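PDB 4FGW: glycerol-3-phosphate dehydrogenase [NAD(+)] 1 from Saccharomyces cerevisiae, which catalyses the NAD-dependent interconversion of dihydroxyacetone phosphate and sn-glycerol 3-phosphate, driving the glycerol accumulation that protects yeast cells under hyperosmotic stress. Local coordinates for residues S135-H140 with E170-Q175; K204-R207 with V213-K216; H228-E233 with Y293-G298. All coordinates share one frame; numbering follows the deposited sequence.

Contact 1: S135-H140 with E170-Q175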
# COMPACT_ATOMS: atom_id res chain seq x y z
N SER A 135 -6.29 24.84 -27.89
CA SER A 135 -6.73 26.00 -28.66
C SER A 135 -6.07 26.03 -30.04
O SER A 135 -6.70 26.46 -31.01
CB SER A 135 -6.43 27.29 -27.90
OG SER A 135 -7.09 28.40 -28.48
N GLN A 136 -4.86 25.52 -30.13
CA GLN A 136 -4.12 25.44 -31.37
C GLN A 136 -4.42 24.25 -32.20
O GLN A 136 -4.15 24.23 -33.38
CB GLN A 136 -2.65 25.38 -31.09
CG GLN A 136 -2.23 26.40 -30.15
CD GLN A 136 -1.24 27.30 -30.77
OE1 GLN A 136 -0.15 27.47 -30.25
NE2 GLN A 136 -1.59 27.87 -31.91
N LEU A 137 -4.92 23.20 -31.58
CA LEU A 137 -5.33 22.00 -32.30
C LEU A 137 -6.79 22.04 -32.78
O LEU A 137 -7.14 21.27 -33.67
CB LEU A 137 -5.02 20.71 -31.52
CG LEU A 137 -3.54 20.28 -31.43
CD1 LEU A 137 -3.38 19.14 -30.46
CD2 LEU A 137 -2.98 19.89 -32.80
N LYS A 138 -7.62 22.94 -32.20
CA LYS A 138 -9.04 23.09 -32.57
C LYS A 138 -9.20 23.28 -34.08
O LYS A 138 -8.63 24.21 -34.66
CB LYS A 138 -9.68 24.29 -31.83
CG LYS A 138 -10.25 23.96 -30.47
CD LYS A 138 -11.43 24.87 -30.14
CE LYS A 138 -11.98 24.61 -28.76
NZ LYS A 138 -13.21 25.39 -28.49
N GLY A 139 -9.94 22.36 -34.70
CA GLY A 139 -10.19 22.36 -36.14
C GLY A 139 -9.03 21.85 -36.98
O GLY A 139 -8.97 22.12 -38.18
N HIS A 140 -8.10 21.09 -36.35
CA HIS A 140 -6.93 20.53 -37.02
C HIS A 140 -6.70 19.06 -36.71
O HIS A 140 -5.79 18.46 -37.29
CB HIS A 140 -5.66 21.35 -36.69
CG HIS A 140 -5.67 22.74 -37.23
ND1 HIS A 140 -5.75 23.84 -36.39
CD2 HIS A 140 -5.62 23.17 -38.51
CE1 HIS A 140 -5.74 24.89 -37.18
NE2 HIS A 140 -5.67 24.54 -38.47
N GLU A 170 -13.75 17.73 -24.57
CA GLU A 170 -14.65 18.86 -24.79
C GLU A 170 -14.07 19.99 -25.65
O GLU A 170 -14.84 20.74 -26.25
CB GLU A 170 -15.36 19.32 -23.51
CG GLU A 170 -14.51 20.10 -22.51
CD GLU A 170 -15.32 21.05 -21.65
OE1 GLU A 170 -15.37 20.84 -20.42
OE2 GLU A 170 -15.94 21.98 -22.22
N GLU A 171 -12.72 20.08 -25.76
CA GLU A 171 -12.05 21.10 -26.59
C GLU A 171 -11.73 20.58 -27.99
O GLU A 171 -11.63 21.37 -28.92
CB GLU A 171 -10.77 21.64 -25.93
CG GLU A 171 -10.97 22.44 -24.65
CD GLU A 171 -11.79 23.71 -24.73
OE1 GLU A 171 -12.80 23.80 -24.00
OE2 GLU A 171 -11.41 24.62 -25.50
N LEU A 172 -11.53 19.25 -28.16
CA LEU A 172 -11.15 18.68 -29.45
C LEU A 172 -12.19 17.77 -30.12
O LEU A 172 -12.12 17.56 -31.33
CB LEU A 172 -9.76 18.02 -29.39
CG LEU A 172 -8.59 18.90 -28.90
CD1 LEU A 172 -7.35 18.08 -28.68
CD2 LEU A 172 -8.30 20.04 -29.88
N GLY A 173 -13.13 17.25 -29.33
CA GLY A 173 -14.18 16.35 -29.81
C GLY A 173 -13.70 14.92 -30.04
O GLY A 173 -14.35 14.14 -30.74
N ILE A 174 -12.55 14.58 -29.45
CA ILE A 174 -11.91 13.27 -29.59
C ILE A 174 -11.99 12.45 -28.31
O ILE A 174 -11.92 13.04 -27.23
CB ILE A 174 -10.46 13.40 -30.14
CG1 ILE A 174 -9.52 14.19 -29.17
CG2 ILE A 174 -10.47 14.03 -31.56
CD1 ILE A 174 -8.04 14.21 -29.55
N GLN A 175 -12.13 11.11 -28.43
CA GLN A 175 -12.14 10.21 -27.26
C GLN A 175 -10.77 10.26 -26.60
O GLN A 175 -9.76 10.30 -27.31
CB GLN A 175 -12.51 8.77 -27.65
CG GLN A 175 -12.86 7.86 -26.46
CD GLN A 175 -14.22 8.09 -25.83
OE1 GLN A 175 -15.04 8.91 -26.28
NE2 GLN A 175 -14.52 7.32 -24.78
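Glu171, in the last turn of helix 164-172, meets Lys138, the residue just beyond helix 130-137, through both its backbone and its side chain. Its carbonyl oxygen lies against the methylene chain of the lysine: Glu171 O is 3.3 Å from Lys138 CG and also close to CD and CE. That chain, extended beyond CG, passes across the carbonyl oxygen and carries the ammonium on to the carboxylate. The glutamate bends to receive it, turning at chi2 (-61°), and the two side chains cross obliquely, with Lys138 NZ 3.6 Å from Glu171 OE2. This is a long salt bridge, and Lys138 CE is slightly nearer than the nitrogen, 3.3 Å from the same OE2. Leu172 follows with an apolar contact: its CD2 branch sits 3.7 Å from Leu137 CB and 3.8 Å from Lys138 N, so one methyl rests against the last residue of helix 130-137 and the first backbone nitrogen beyond it. Leu137 and Leu172 both touch Phe123 of strand 120-123, while Leu137 also packs on Leu111 and Val115 of helix 111-115. Gly173 then ends the helix with positive phi (77°), as Gly139, also with positive phi, turns segment 135-140 just past Lys138. Beyond it, Ile174 lays its side chain on Ala147, and Gln175 pairs by backbone hydrogen bonds with that same residue, taking the chain into strand 175-180 of the Rossmann-type sheet. The contact therefore joins the C-terminal ends of two helices of the nucleotide-binding domain. Its chemistry is layered, leucines packed against the sheet and an ion pair toward the outside; the bridge is long and the lysine exposed, so it probably holds the lysine end only loosely, though the positive charge is likely to suit the neighbourhood of two helix C termini.

Contact 2: K204-R207 with V213-K216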
# COMPACT_ATOMS: atom_id res chain seq x y z
N LYS A 204 -18.77 4.74 -28.37
CA LYS A 204 -19.92 4.33 -29.18
C LYS A 204 -19.56 4.37 -30.67
O LYS A 204 -20.08 3.58 -31.46
CB LYS A 204 -21.14 5.22 -28.88
CG LYS A 204 -20.83 6.73 -28.74
CD LYS A 204 -21.26 7.32 -27.38
CE LYS A 204 -20.36 6.98 -26.21
NZ LYS A 204 -19.07 7.73 -26.24
N ASP A 205 -18.63 5.28 -31.04
CA ASP A 205 -18.10 5.55 -32.38
C ASP A 205 -17.17 4.41 -32.88
O ASP A 205 -16.80 4.40 -34.06
CB ASP A 205 -17.35 6.90 -32.34
CG ASP A 205 -16.78 7.41 -33.66
OD1 ASP A 205 -17.48 7.29 -34.69
OD2 ASP A 205 -15.66 7.96 -33.66
N PHE A 206 -16.83 3.45 -32.00
CA PHE A 206 -15.95 2.31 -32.25
C PHE A 206 -16.36 1.43 -33.44
O PHE A 206 -17.55 1.20 -33.67
CB PHE A 206 -15.81 1.47 -30.97
CG PHE A 206 -14.80 0.36 -31.00
CD1 PHE A 206 -15.20 -0.97 -31.09
CD2 PHE A 206 -13.44 0.63 -30.91
CE1 PHE A 206 -14.26 -2.00 -31.09
CE2 PHE A 206 -12.50 -0.40 -30.94
CZ PHE A 206 -12.91 -1.71 -31.02
N ARG A 207 -15.35 0.95 -34.20
CA ARG A 207 -15.55 0.04 -35.34
C ARG A 207 -15.09 -1.38 -35.01
O ARG A 207 -15.93 -2.28 -34.99
CB ARG A 207 -14.99 0.58 -36.69
CG ARG A 207 -13.86 1.60 -36.61
CD ARG A 207 -14.34 3.04 -36.70
NE ARG A 207 -13.50 3.93 -35.90
CZ ARG A 207 -12.51 4.67 -36.38
NH1 ARG A 207 -12.24 4.67 -37.69
NH2 ARG A 207 -11.79 5.44 -35.57
N VAL A 213 -9.00 1.85 -32.05
CA VAL A 213 -8.25 1.47 -30.85
C VAL A 213 -9.14 0.86 -29.77
O VAL A 213 -10.22 1.37 -29.46
CB VAL A 213 -7.18 2.49 -30.35
CG1 VAL A 213 -7.16 3.78 -31.17
CG2 VAL A 213 -7.29 2.79 -28.84
N ASP A 214 -8.69 -0.29 -29.24
CA ASP A 214 -9.30 -1.03 -28.16
C ASP A 214 -8.20 -1.26 -27.10
O ASP A 214 -7.11 -0.70 -27.24
CB ASP A 214 -9.91 -2.37 -28.66
CG ASP A 214 -9.03 -3.25 -29.55
OD1 ASP A 214 -7.79 -3.14 -29.45
OD2 ASP A 214 -9.59 -4.09 -30.29
N HIS A 215 -8.48 -2.06 -26.07
CA HIS A 215 -7.52 -2.33 -25.00
C HIS A 215 -6.32 -3.14 -25.46
O HIS A 215 -5.24 -3.00 -24.88
CB HIS A 215 -8.21 -2.93 -23.78
CG HIS A 215 -9.12 -1.97 -23.08
ND1 HIS A 215 -9.91 -2.38 -22.02
CD2 HIS A 215 -9.33 -0.65 -23.30
CE1 HIS A 215 -10.58 -1.31 -21.64
NE2 HIS A 215 -10.26 -0.25 -22.38
N LYS A 216 -6.48 -3.97 -26.50
CA LYS A 216 -5.42 -4.79 -27.09
C LYS A 216 -4.38 -3.89 -27.77
O LYS A 216 -3.18 -4.11 -27.60
CB LYS A 216 -5.99 -5.82 -28.08
CG LYS A 216 -6.72 -6.99 -27.42
CD LYS A 216 -6.31 -8.34 -28.00
CE LYS A 216 -7.13 -8.79 -29.19
NZ LYS A 216 -6.74 -10.15 -29.65
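A small aromatic contact, Phe206 with its ring edge to the carbonyl of Val213 and a neighbouring carbon against Asp214 CB, joins the middle of the loop between strand 194-199 and helix 215-222 to its last residues before the helix. The ring reaches across with CG anti to the backbone N (chi1 -172°), and presents its rim to a peptide carbonyl: Phe206 CE2 lies 3.2 Å from Val213 O, which sits near the ring plane, with CD2 a little farther off. The neighbouring Phe206 CZ touches Asp214 CB at 3.9 Å, obliquely, and ring and carboxylate planes stand 40° apart. The carboxylate itself has other work, since Asp214 is the N-cap of helix 215-222 and its OD1 accepts a hydrogen bond from Val217 N. This helix is the connection of a beta-alpha-beta crossover, running between the parallel neighbours 194-199 and 227-232 at one side of the Rossmann-type sheet. Replacing Phe206 with an alanine would remove the ring and is likely to leave the Val213 carbonyl and Asp214 CB without their partner and the loop less held to the start of the helix. Val213 points its side chain the other way, onto Arg146 of strand 146-149. Arg207 NE makes a salt bridge with Asp212 OD1, a second link across the same turn, while Asp205 pairs with Arg146.

Contact 3: H228-E233 with Y293-G298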
# COMPACT_ATOMS: atom_id res chain seq x y z
N HIS A 228 5.68 -2.57 -17.39
CA HIS A 228 4.46 -3.37 -17.38
C HIS A 228 3.21 -2.50 -17.46
O HIS A 228 3.07 -1.53 -16.72
CB HIS A 228 4.42 -4.31 -16.16
CG HIS A 228 5.32 -5.50 -16.26
ND1 HIS A 228 6.30 -5.60 -17.23
CD2 HIS A 228 5.37 -6.61 -15.48
CE1 HIS A 228 6.90 -6.76 -17.02
NE2 HIS A 228 6.37 -7.40 -15.98
N VAL A 229 2.32 -2.84 -18.41
CA VAL A 229 1.09 -2.09 -18.65
C VAL A 229 -0.15 -2.91 -18.35
O VAL A 229 -0.27 -4.05 -18.80
CB VAL A 229 1.08 -1.47 -20.09
CG1 VAL A 229 -0.29 -0.93 -20.49
CG2 VAL A 229 2.14 -0.37 -20.22
N SER A 230 -1.07 -2.32 -17.58
CA SER A 230 -2.38 -2.89 -17.29
C SER A 230 -3.40 -1.93 -17.91
O SER A 230 -3.38 -0.74 -17.60
CB SER A 230 -2.60 -3.02 -15.79
OG SER A 230 -3.95 -3.34 -15.51
N VAL A 231 -4.24 -2.43 -18.82
CA VAL A 231 -5.25 -1.62 -19.51
C VAL A 231 -6.64 -1.85 -18.91
O VAL A 231 -7.11 -2.99 -18.83
CB VAL A 231 -5.25 -1.78 -21.06
CG1 VAL A 231 -6.02 -0.64 -21.72
CG2 VAL A 231 -3.84 -1.85 -21.61
N ILE A 232 -7.28 -0.76 -18.47
CA ILE A 232 -8.62 -0.77 -17.86
C ILE A 232 -9.52 0.28 -18.51
O ILE A 232 -9.10 0.96 -19.46
CB ILE A 232 -8.54 -0.62 -16.30
CG1 ILE A 232 -7.89 0.72 -15.87
CG2 ILE A 232 -7.84 -1.84 -15.66
CD1 ILE A 232 -8.27 1.21 -14.49
N GLU A 233 -10.76 0.43 -18.01
CA GLU A 233 -11.74 1.40 -18.49
C GLU A 233 -11.77 2.67 -17.63
O GLU A 233 -11.90 3.76 -18.17
CB GLU A 233 -13.15 0.77 -18.51
CG GLU A 233 -13.40 -0.15 -19.68
CD GLU A 233 -14.79 -0.02 -20.27
OE1 GLU A 233 -15.67 -0.81 -19.88
OE2 GLU A 233 -15.00 0.89 -21.11
N TYR A 293 -7.13 -0.11 -5.52
CA TYR A 293 -6.29 -1.10 -4.85
C TYR A 293 -5.63 -2.14 -5.77
O TYR A 293 -4.69 -2.79 -5.34
CB TYR A 293 -7.01 -1.76 -3.66
CG TYR A 293 -8.18 -2.64 -4.03
CD1 TYR A 293 -9.46 -2.13 -4.13
CD2 TYR A 293 -8.01 -4.02 -4.22
CE1 TYR A 293 -10.55 -2.95 -4.45
CE2 TYR A 293 -9.08 -4.84 -4.56
CZ TYR A 293 -10.35 -4.30 -4.66
OH TYR A 293 -11.42 -5.11 -4.97
N GLN A 294 -6.13 -2.30 -7.01
CA GLN A 294 -5.58 -3.28 -7.97
C GLN A 294 -4.56 -2.69 -8.94
O GLN A 294 -3.76 -3.45 -9.49
CB GLN A 294 -6.69 -3.92 -8.82
CG GLN A 294 -7.69 -4.77 -8.05
CD GLN A 294 -8.69 -5.48 -8.93
OE1 GLN A 294 -9.32 -6.45 -8.51
NE2 GLN A 294 -8.88 -5.03 -10.16
N GLU A 295 -4.63 -1.37 -9.21
CA GLU A 295 -3.79 -0.74 -10.23
C GLU A 295 -2.61 0.09 -9.74
O GLU A 295 -2.62 0.61 -8.62
CB GLU A 295 -4.66 0.05 -11.24
CG GLU A 295 -5.84 -0.73 -11.83
CD GLU A 295 -5.53 -2.00 -12.60
OE1 GLU A 295 -4.41 -2.11 -13.15
OE2 GLU A 295 -6.41 -2.88 -12.67
N SER A 296 -1.59 0.22 -10.62
CA SER A 296 -0.37 1.00 -10.39
C SER A 296 -0.71 2.45 -10.07
O SER A 296 -0.13 3.03 -9.15
CB SER A 296 0.54 0.93 -11.61
OG SER A 296 1.77 1.60 -11.36
N ALA A 297 -1.69 3.01 -10.79
CA ALA A 297 -2.19 4.38 -10.63
C ALA A 297 -2.73 4.62 -9.22
O ALA A 297 -2.60 5.74 -8.72
CB ALA A 297 -3.27 4.64 -11.65
N GLY A 298 -3.30 3.58 -8.61
CA GLY A 298 -3.86 3.62 -7.27
C GLY A 298 -2.84 3.40 -6.18
O GLY A 298 -1.94 4.23 -5.99
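One hydrogen bond carries the polar part of this contact, between Ser230 on strand 227-232 and Glu295 at the break between helices 289-294 and 296-307. Ser230 OG donates to Glu295 OE1 at 2.7 Å, arriving on the syn side of the oxygen but 28° out of the carboxylate plane. The serine hydroxyl lies anti to its own backbone N (chi1 169°), which aims it at the helices, and its CB comes within 3.3 Å of the same Glu295 OE1. On the other side, the glutamate chain folds at chi2 (-59°) to bring its carboxylate up to the strand.

The van der Waals part belongs to Ile232, two residues along and on the same strand face. Its CG2 methyl lies against the second carboxylate oxygen, 3.5 Å from Glu295 OE2, and its CD1 reaches Glu295 CG at 4.1 Å; the two side chains run alongside each other, pointing opposite ways. Glu295 is buried, also touching Thr197 of the adjoining strand 194-199, and Ile232 rests as well on Ile238 of helix 235-257.

Further hydrogen bonds and the second subunit hold the helix side. Ala297 N bonds to Thr197 OG1 and Ser296 OG to Ala182 N, while Gln294 O bonds to Arg270 NH1 of the second subunit and Tyr293 stacks on Tyr293 of that subunit. Within this chain strand 227-232 is outermost in its sheet, so the contact joins the edge of the nucleotide-binding domain to the helical C-terminal domain, the two-domain organisation of NAD-dependent glycerol-3-phosphate dehydrogenases.

How the contacts relate
From the N terminus, contact 1 comes first, closing a loop of 29 residues that holds strand 146-149, the hairpin 155-162 and most of helix 164-172. Contact 2 follows, closing a five-residue loop before helix 215-222. Contact 3 closes the longest, 59 mostly helical residues between strand 227-232 and helices 289-294 and 296-307. The three are in series, none enclosing or crossing another. Contacts 1 and 2 brush where Gln175 OE1 lies 4.2 Å from Lys204 NZ; His215 of contact 2 packs on Val231, Ile232 and Glu233 of contact 3. Contacts 1 and 2 are internal to the Rossmann-type domain; contact 3 joins it to the helical one.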